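Local coordinates for protein putative N-acetyl-gamma-glutamyl-phosphate reductase (Arabidopsis thaliana, PDB 1XYG) that probably catalyses the NADPH-dependent reduction of N-acetyl-L-glutamyl phosphate to the corresponding semialdehyde in chloroplast arginine biosynthesis, at residues L176-A190 and L232-P246. Numbering follows the deposited sequence.
Sequences LKANLIKHENIIIDA and LSDVAQSKVTVSFTP
Two helix-to-strand units of the semialdehyde dehydrogenase dimerisation domain meet here, and strands 187-190 and 243-245 pair in parallel, their axes 8° apart. A ladder of four backbone hydrogen bonds fixes the register: Ser243 N to Ile186 O (3.1 Å), Ile188 N to Ser243 O (2.7 Å), Thr245 N to Ile188 O and Ala190 N to Thr245 O. On one face, chi1 of -50° sets the CG2 branch of Ile188 trans to N, where it meets the Phe244 ring edge in plane, 3.9 Å from CD1, while Ala190 CB reaches CE1 at 3.8 Å. On the other, a water donates to both Ile188 O and Ser243 OG (2.8 Å) and also bonds Thr245 OG1. Nearer the helices the two chains separate and water replaces direct pairing: one molecule donates to His183 O and Thr241 O (2.7 Å) and accepts from Ile186 N. At the helix ends, the Leu176 side chain crosses that of Val235 at about a right angle, and its CD1 touches Leu232 CD2 at 3.8 Å. Ile188 packs on helix 163-177, and Phe244 on helix 224-236 and, edge-to-face, on Tyr164; the opposite face meets a second subunit, where Asp313 bonds Ser243 OG, and strand 255-262 flanks 187-193 within the mixed sheet.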
ATOM      1  N   LEU A 176     -23.700  23.276 -16.842  1.00 35.92           N
ATOM      2  CA  LEU A 176     -24.412  23.143 -18.112  1.00 37.48           C
ATOM      3  C   LEU A 176     -25.738  23.898 -18.037  1.00 39.02           C
ATOM      4  O   LEU A 176     -26.142  24.564 -18.991  1.00 37.86           O
ATOM      5  CB  LEU A 176     -24.677  21.667 -18.427  1.00 36.29           C
ATOM      6  CG  LEU A 176     -23.482  20.826 -18.869  1.00 35.63           C
ATOM      7  CD1 LEU A 176     -23.818  19.338 -18.795  1.00 34.04           C
ATOM      8  CD2 LEU A 176     -23.104  21.242 -20.290  1.00 34.63           C
ATOM      9  N   LYS A 177     -26.409  23.792 -16.895  1.00 42.41           N
ATOM     10  CA  LYS A 177     -27.684  24.475 -16.687  1.00 46.38           C
ATOM     11  C   LYS A 177     -27.534  25.976 -16.864  1.00 44.77           C
ATOM     12  O   LYS A 177     -28.425  26.647 -17.388  1.00 42.97           O
ATOM     13  CB  LYS A 177     -28.211  24.218 -15.279  1.00 50.75           C
ATOM     14  CG  LYS A 177     -28.979  22.967 -15.132  1.00 59.91           C
ATOM     15  CD  LYS A 177     -29.449  22.739 -13.722  1.00 65.19           C
ATOM     16  CE  LYS A 177     -30.174  21.412 -13.679  1.00 68.80           C
ATOM     17  NZ  LYS A 177     -30.648  21.035 -12.330  1.00 72.94           N
ATOM     18  N   ALA A 178     -26.399  26.498 -16.414  1.00 43.20           N
ATOM     19  CA  ALA A 178     -26.130  27.925 -16.509  1.00 42.90           C
ATOM     20  C   ALA A 178     -25.414  28.299 -17.806  1.00 43.04           C
ATOM     21  O   ALA A 178     -24.994  29.437 -17.979  1.00 42.15           O
ATOM     22  CB  ALA A 178     -25.308  28.375 -15.304  1.00 41.44           C
ATOM     23  N   ASN A 179     -25.282  27.339 -18.713  1.00 44.56           N
ATOM     24  CA  ASN A 179     -24.620  27.572 -20.001  1.00 45.14           C
ATOM     25  C   ASN A 179     -23.223  28.162 -19.840  1.00 43.59           C
ATOM     26  O   ASN A 179     -22.800  29.005 -20.638  1.00 41.82           O
ATOM     27  CB  ASN A 179     -25.458  28.525 -20.857  1.00 49.57           C
ATOM     28  CG  ASN A 179     -26.877  28.038 -21.050  1.00 52.55           C
ATOM     29  OD1 ASN A 179     -27.116  26.963 -21.609  1.00 54.27           O
ATOM     30  ND2 ASN A 179     -27.832  28.827 -20.583  1.00 54.30           N
ATOM     31  N   LEU A 180     -22.495  27.704 -18.823  1.00 39.83           N
ATOM     32  CA  LEU A 180     -21.157  28.244 -18.557  1.00 36.24           C
ATOM     33  C   LEU A 180     -20.072  27.421 -19.263  1.00 34.87           C
ATOM     34  O   LEU A 180     -18.926  27.845 -19.399  1.00 33.87           O
ATOM     35  CB  LEU A 180     -20.881  28.283 -17.066  1.00 34.84           C
ATOM     36  CG  LEU A 180     -21.778  29.242 -16.279  1.00 33.43           C
ATOM     37  CD1 LEU A 180     -21.409  29.222 -14.795  1.00 32.68           C
ATOM     38  CD2 LEU A 180     -21.627  30.651 -16.815  1.00 33.87           C
ATOM     39  N   ILE A 181     -20.441  26.238 -19.736  1.00 34.02           N
ATOM     40  CA  ILE A 181     -19.493  25.388 -20.447  1.00 35.47           C
ATOM     41  C   ILE A 181     -20.124  24.815 -21.662  1.00 35.93           C
ATOM     42  O   ILE A 181     -21.304  24.619 -21.733  1.00 35.40           O
ATOM     43  CB  ILE A 181     -18.954  24.217 -19.554  1.00 35.13           C
ATOM     44  CG1 ILE A 181     -20.131  23.387 -19.109  1.00 35.71           C
ATOM     45  CG2 ILE A 181     -18.188  24.787 -18.376  1.00 35.20           C
ATOM     46  CD1 ILE A 181     -19.741  22.141 -18.361  1.00 35.87           C
ATOM     47  N   LYS A 182     -19.331  24.533 -22.678  1.00 37.55           N
ATOM     48  CA  LYS A 182     -19.861  23.919 -23.967  1.00 41.78           C
ATOM     49  C   LYS A 182     -20.086  22.428 -23.677  1.00 43.71           C
ATOM     50  O   LYS A 182     -19.501  21.860 -22.722  1.00 41.77           O
ATOM     51  CB  LYS A 182     -18.819  24.088 -25.078  1.00 41.45           C
ATOM     52  CG  LYS A 182     -18.581  25.557 -25.455  1.00 44.02           C
ATOM     53  CD  LYS A 182     -17.298  25.621 -26.314  1.00 46.20           C
ATOM     54  CE  LYS A 182     -17.081  27.085 -26.765  1.00 48.15           C
ATOM     55  NZ  LYS A 182     -15.714  27.234 -27.412  1.00 50.84           N
ATOM     56  N   HIS A 183     -20.979  21.791 -24.421  1.00 46.47           N
ATOM     57  CA  HIS A 183     -21.170  20.350 -24.177  1.00 50.00           C
ATOM     58  C   HIS A 183     -20.382  19.418 -25.110  1.00 48.34           C
ATOM     59  O   HIS A 183     -20.604  18.217 -25.088  1.00 47.99           O
ATOM     60  CB  HIS A 183     -22.668  20.004 -24.183  1.00 54.77           C
ATOM     61  CG  HIS A 183     -23.310  20.088 -25.529  1.00 60.56           C
ATOM     62  ND1 HIS A 183     -23.900  21.246 -25.984  1.00 61.56           N
ATOM     63  CD2 HIS A 183     -23.461  19.172 -26.514  1.00 61.91           C
ATOM     64  CE1 HIS A 183     -24.385  21.041 -27.193  1.00 61.64           C
ATOM     65  NE2 HIS A 183     -24.132  19.792 -27.541  1.00 61.84           N
ATOM     66  N   GLU A 184     -19.468  19.980 -25.904  1.00 47.41           N
ATOM     67  CA  GLU A 184     -18.637  19.148 -26.762  1.00 46.56           C
ATOM     68  C   GLU A 184     -17.259  19.004 -26.146  1.00 42.92           C
ATOM     69  O   GLU A 184     -16.799  19.883 -25.416  1.00 40.08           O
ATOM     70  CB  GLU A 184     -18.498  19.704 -28.183  1.00 49.92           C
ATOM     71  CG  GLU A 184     -18.741  21.174 -28.337  1.00 58.23           C
ATOM     72  CD  GLU A 184     -20.194  21.478 -28.610  1.00 60.88           C
ATOM     73  OE1 GLU A 184     -20.715  21.036 -29.653  1.00 62.04           O
ATOM     74  OE2 GLU A 184     -20.826  22.161 -27.785  1.00 62.09           O
ATOM     75  N   ASN A 185     -16.618  17.881 -26.431  1.00 39.63           N
ATOM     76  CA  ASN A 185     -15.280  17.623 -25.951  1.00 38.33           C
ATOM     77  C   ASN A 185     -15.069  17.669 -24.438  1.00 35.54           C
ATOM     78  O   ASN A 185     -14.082  18.197 -23.947  1.00 33.03           O
ATOM     79  CB  ASN A 185     -14.312  18.546 -26.678  1.00 39.07           C
ATOM     80  CG  ASN A 185     -14.339  18.306 -28.182  1.00 42.10           C
ATOM     81  OD1 ASN A 185     -14.788  19.141 -28.952  1.00 42.44           O
ATOM     82  ND2 ASN A 185     -13.860  17.144 -28.599  1.00 43.13           N
ATOM     83  N   ILE A 186     -16.033  17.140 -23.699  1.00 33.43           N
ATOM     84  CA  ILE A 186     -15.915  17.036 -22.251  1.00 32.33           C
ATOM     85  C   ILE A 186     -15.129  15.737 -22.069  1.00 31.05           C
ATOM     86  O   ILE A 186     -15.623  14.653 -22.404  1.00 30.98           O
ATOM     87  CB  ILE A 186     -17.297  16.893 -21.596  1.00 30.68           C
ATOM     88  CG1 ILE A 186     -18.067  18.197 -21.754  1.00 29.40           C
ATOM     89  CG2 ILE A 186     -17.123  16.485 -20.146  1.00 29.43           C
ATOM     90  CD1 ILE A 186     -19.507  18.135 -21.251  1.00 29.82           C
ATOM     91  N   ILE A 187     -13.901  15.842 -21.582  1.00 29.37           N
ATOM     92  CA  ILE A 187     -13.075  14.661 -21.394  1.00 27.45           C
ATOM     93  C   ILE A 187     -12.902  14.384 -19.911  1.00 27.51           C
ATOM     94  O   ILE A 187     -12.508  15.267 -19.140  1.00 27.80           O
ATOM     95  CB  ILE A 187     -11.702  14.847 -22.066  1.00 27.26           C
ATOM     96  CG1 ILE A 187     -11.902  14.996 -23.574  1.00 27.58           C
ATOM     97  CG2 ILE A 187     -10.800  13.654 -21.765  1.00 24.18           C
ATOM     98  CD1 ILE A 187     -10.628  15.211 -24.346  1.00 30.51           C
ATOM     99  N   ILE A 188     -13.215  13.156 -19.515  1.00 27.37           N
ATOM    100  CA  ILE A 188     -13.135  12.762 -18.117  1.00 27.61           C
ATOM    101  C   ILE A 188     -12.122  11.647 -17.875  1.00 28.24           C
ATOM    102  O   ILE A 188     -12.268  10.534 -18.395  1.00 28.33           O
ATOM    103  CB  ILE A 188     -14.515  12.282 -17.619  1.00 28.26           C
ATOM    104  CG1 ILE A 188     -15.582  13.318 -17.987  1.00 29.00           C
ATOM    105  CG2 ILE A 188     -14.481  12.051 -16.113  1.00 28.37           C
ATOM    106  CD1 ILE A 188     -16.989  12.739 -18.095  1.00 28.72           C
ATOM    107  N   ASP A 189     -11.089  11.951 -17.094  1.00 25.63           N
ATOM    108  CA  ASP A 189     -10.080  10.955 -16.746  1.00 24.71           C
ATOM    109  C   ASP A 189     -10.299  10.649 -15.262  1.00 24.79           C
ATOM    110  O   ASP A 189      -9.896  11.424 -14.397  1.00 24.29           O
ATOM    111  CB  ASP A 189      -8.668  11.496 -16.981  1.00 22.83           C
ATOM    112  CG  ASP A 189      -7.607  10.425 -16.797  1.00 25.41           C
ATOM    113  OD1 ASP A 189      -7.480   9.913 -15.660  1.00 26.64           O
ATOM    114  OD2 ASP A 189      -6.912  10.084 -17.785  1.00 24.36           O
ATOM    115  N   ALA A 190     -10.948   9.519 -14.984  1.00 25.17           N
ATOM    116  CA  ALA A 190     -11.274   9.130 -13.616  1.00 24.31           C
ATOM    117  C   ALA A 190     -10.416   8.024 -13.002  1.00 24.29           C
ATOM    118  O   ALA A 190      -9.847   7.175 -13.694  1.00 24.83           O
ATOM    119  CB  ALA A 190     -12.758   8.744 -13.532  1.00 23.91           C
ATOM    120  N   LEU A 232     -26.245  14.461 -18.240  1.00 31.13           N
ATOM    121  CA  LEU A 232     -25.768  15.678 -18.883  1.00 31.31           C
ATOM    122  C   LEU A 232     -26.691  16.097 -20.029  1.00 31.99           C
ATOM    123  O   LEU A 232     -26.971  17.280 -20.210  1.00 31.03           O
ATOM    124  CB  LEU A 232     -24.344  15.487 -19.405  1.00 29.29           C
ATOM    125  CG  LEU A 232     -23.296  15.066 -18.372  1.00 31.29           C
ATOM    126  CD1 LEU A 232     -21.912  15.166 -19.007  1.00 29.69           C
ATOM    127  CD2 LEU A 232     -23.385  15.945 -17.126  1.00 29.65           C
ATOM    128  N   SER A 233     -27.165  15.128 -20.803  1.00 34.31           N
ATOM    129  CA  SER A 233     -28.056  15.435 -21.916  1.00 35.54           C
ATOM    130  C   SER A 233     -29.345  16.090 -21.430  1.00 36.83           C
ATOM    131  O   SER A 233     -29.844  17.027 -22.055  1.00 35.54           O
ATOM    132  CB  SER A 233     -28.399  14.168 -22.706  1.00 35.07           C
ATOM    133  OG  SER A 233     -27.269  13.670 -23.396  1.00 35.16           O
ATOM    134  N   ASP A 234     -29.887  15.599 -20.320  1.00 38.82           N
ATOM    135  CA  ASP A 234     -31.119  16.161 -19.785  1.00 41.49           C
ATOM    136  C   ASP A 234     -30.973  17.636 -19.446  1.00 42.40           C
ATOM    137  O   ASP A 234     -31.878  18.426 -19.691  1.00 42.40           O
ATOM    138  CB  ASP A 234     -31.572  15.403 -18.536  1.00 43.24           C
ATOM    139  CG  ASP A 234     -32.015  13.984 -18.841  1.00 46.84           C
ATOM    140  OD1 ASP A 234     -32.394  13.697 -20.000  1.00 46.51           O
ATOM    141  OD2 ASP A 234     -31.995  13.155 -17.909  1.00 48.20           O
ATOM    142  N   VAL A 235     -29.826  18.006 -18.890  1.00 43.11           N
ATOM    143  CA  VAL A 235     -29.580  19.385 -18.514  1.00 45.47           C
ATOM    144  C   VAL A 235     -29.261  20.270 -19.721  1.00 46.54           C
ATOM    145  O   VAL A 235     -29.766  21.388 -19.833  1.00 45.81           O
ATOM    146  CB  VAL A 235     -28.425  19.458 -17.492  1.00 46.14           C
ATOM    147  CG1 VAL A 235     -27.113  19.124 -18.139  1.00 46.44           C
ATOM    148  CG2 VAL A 235     -28.363  20.798 -16.894  1.00 46.13           C
ATOM    149  N   ALA A 236     -28.422  19.770 -20.620  1.00 47.73           N
ATOM    150  CA  ALA A 236     -28.034  20.527 -21.799  1.00 49.31           C
ATOM    151  C   ALA A 236     -29.132  20.550 -22.852  1.00 51.57           C
ATOM    152  O   ALA A 236     -29.041  21.290 -23.833  1.00 49.96           O
ATOM    153  CB  ALA A 236     -26.749  19.946 -22.395  1.00 50.31           C
ATOM    154  N   GLN A 237     -30.162  19.735 -22.646  1.00 54.66           N
ATOM    155  CA  GLN A 237     -31.283  19.649 -23.580  1.00 57.51           C
ATOM    156  C   GLN A 237     -30.794  19.419 -25.000  1.00 57.71           C
ATOM    157  O   GLN A 237     -31.301  19.976 -25.963  1.00 57.46           O
ATOM    158  CB  GLN A 237     -32.122  20.920 -23.515  1.00 61.03           C
ATOM    159  CG  GLN A 237     -32.699  21.196 -22.148  1.00 67.20           C
ATOM    160  CD  GLN A 237     -33.606  22.408 -22.130  1.00 70.46           C
ATOM    161  OE1 GLN A 237     -34.022  22.870 -21.068  1.00 72.79           O
ATOM    162  NE2 GLN A 237     -33.922  22.929 -23.308  1.00 72.61           N
ATOM    163  N   SER A 238     -29.769  18.592 -25.098  1.00 56.12           N
ATOM    164  CA  SER A 238     -29.146  18.222 -26.358  1.00 54.79           C
ATOM    165  C   SER A 238     -28.340  16.971 -26.055  1.00 54.00           C
ATOM    166  O   SER A 238     -27.896  16.779 -24.926  1.00 52.63           O
ATOM    167  CB  SER A 238     -28.231  19.340 -26.855  1.00 55.94           C
ATOM    168  OG  SER A 238     -27.896  19.144 -28.220  1.00 57.00           O
ATOM    169  N   LYS A 239     -28.171  16.108 -27.047  1.00 53.43           N
ATOM    170  CA  LYS A 239     -27.424  14.878 -26.821  1.00 52.47           C
ATOM    171  C   LYS A 239     -25.949  15.195 -26.559  1.00 48.86           C
ATOM    172  O   LYS A 239     -25.272  15.816 -27.381  1.00 47.84           O
ATOM    173  CB  LYS A 239     -27.567  13.940 -28.028  1.00 55.40           C
ATOM    174  CG  LYS A 239     -26.893  12.559 -27.904  1.00 60.70           C
ATOM    175  CD  LYS A 239     -26.964  12.017 -26.465  1.00 64.73           C
ATOM    176  CE  LYS A 239     -26.394  10.613 -26.287  1.00 68.07           C
ATOM    177  NZ  LYS A 239     -25.795  10.537 -24.934  1.00 72.84           N
ATOM    178  N   VAL A 240     -25.463  14.781 -25.394  1.00 44.36           N
ATOM    179  CA  VAL A 240     -24.075  15.007 -25.012  1.00 40.82           C
ATOM    180  C   VAL A 240     -23.266  13.726 -25.140  1.00 37.99           C
ATOM    181  O   VAL A 240     -23.654  12.683 -24.626  1.00 39.22           O
ATOM    182  CB  VAL A 240     -23.994  15.527 -23.567  1.00 40.92           C
ATOM    183  CG1 VAL A 240     -22.559  15.677 -23.132  1.00 38.84           C
ATOM    184  CG2 VAL A 240     -24.731  16.859 -23.471  1.00 39.49           C
ATOM    185  N   THR A 241     -22.141  13.814 -25.843  1.00 36.00           N
ATOM    186  CA  THR A 241     -21.242  12.681 -26.034  1.00 34.08           C
ATOM    187  C   THR A 241     -19.934  13.031 -25.331  1.00 34.36           C
ATOM    188  O   THR A 241     -19.274  14.014 -25.682  1.00 33.65           O
ATOM    189  CB  THR A 241     -20.962  12.436 -27.535  1.00 34.18           C
ATOM    190  OG1 THR A 241     -22.196  12.164 -28.208  1.00 35.42           O
ATOM    191  CG2 THR A 241     -20.015  11.273 -27.728  1.00 31.09           C
ATOM    192  N   VAL A 242     -19.563  12.231 -24.340  1.00 31.83           N
ATOM    193  CA  VAL A 242     -18.346  12.490 -23.588  1.00 30.71           C
ATOM    194  C   VAL A 242     -17.293  11.419 -23.808  1.00 30.65           C
ATOM    195  O   VAL A 242     -17.547  10.389 -24.437  1.00 30.77           O
ATOM    196  CB  VAL A 242     -18.638  12.556 -22.068  1.00 31.23           C
ATOM    197  CG1 VAL A 242     -19.752  13.562 -21.787  1.00 29.47           C
ATOM    198  CG2 VAL A 242     -19.029  11.175 -21.565  1.00 30.00           C
ATOM    199  N   SER A 243     -16.101  11.691 -23.289  1.00 29.10           N
ATOM    200  CA  SER A 243     -14.985  10.761 -23.337  1.00 27.90           C
ATOM    201  C   SER A 243     -14.782  10.470 -21.858  1.00 27.00           C
ATOM    202  O   SER A 243     -14.584  11.394 -21.069  1.00 29.91           O
ATOM    203  CB  SER A 243     -13.744  11.437 -23.928  1.00 28.72           C
ATOM    204  OG  SER A 243     -12.638  10.550 -23.944  1.00 31.24           O
ATOM    205  N   PHE A 244     -14.851   9.200 -21.477  1.00 25.52           N
ATOM    206  CA  PHE A 244     -14.712   8.806 -20.075  1.00 24.53           C
ATOM    207  C   PHE A 244     -13.769   7.622 -19.940  1.00 25.62           C
ATOM    208  O   PHE A 244     -14.048   6.545 -20.463  1.00 26.25           O
ATOM    209  CB  PHE A 244     -16.096   8.454 -19.518  1.00 23.65           C
ATOM    210  CG  PHE A 244     -16.071   7.766 -18.184  1.00 24.82           C
ATOM    211  CD1 PHE A 244     -15.661   8.445 -17.038  1.00 25.38           C
ATOM    212  CD2 PHE A 244     -16.463   6.435 -18.071  1.00 25.55           C
ATOM    213  CE1 PHE A 244     -15.642   7.807 -15.799  1.00 25.74           C
ATOM    214  CE2 PHE A 244     -16.447   5.785 -16.834  1.00 24.86           C
ATOM    215  CZ  PHE A 244     -16.035   6.473 -15.698  1.00 25.62           C
ATOM    216  N   THR A 245     -12.651   7.818 -19.244  1.00 24.49           N
ATOM    217  CA  THR A 245     -11.683   6.740 -19.070  1.00 25.11           C
ATOM    218  C   THR A 245     -11.361   6.446 -17.609  1.00 25.82           C
ATOM    219  O   THR A 245     -10.730   7.246 -16.930  1.00 27.15           O
ATOM    220  CB  THR A 245     -10.347   7.043 -19.798  1.00 24.06           C
ATOM    221  OG1 THR A 245     -10.605   7.436 -21.153  1.00 23.70           O
ATOM    222  CG2 THR A 245      -9.468   5.810 -19.805  1.00 22.44           C
ATOM    223  N   PRO A 246     -11.809   5.286 -17.110  1.00 23.86           N
ATOM    224  CA  PRO A 246     -11.575   4.852 -15.726  1.00 24.63           C
ATOM    225  C   PRO A 246     -10.133   4.383 -15.553  1.00 24.15           C
ATOM    226  O   PRO A 246      -9.485   3.976 -16.520  1.00 22.90           O
ATOM    227  CB  PRO A 246     -12.551   3.684 -15.553  1.00 23.92           C
ATOM    228  CG  PRO A 246     -13.630   3.979 -16.535  1.00 24.03           C
ATOM    229  CD  PRO A 246     -12.864   4.472 -17.736  1.00 24.17           C
TER
HETATM  230  O   HOH W   1     -21.675  16.535 -27.041  1.00 34.06           O
HETATM  231  O   HOH W   2     -18.781  16.299 -24.329  1.00 36.81           O
HETATM  232  O   HOH W   3     -18.424  15.693 -27.920  1.00 30.70           O
HETATM  233  O   HOH W   4     -11.688   9.906 -21.374  1.00 27.95           O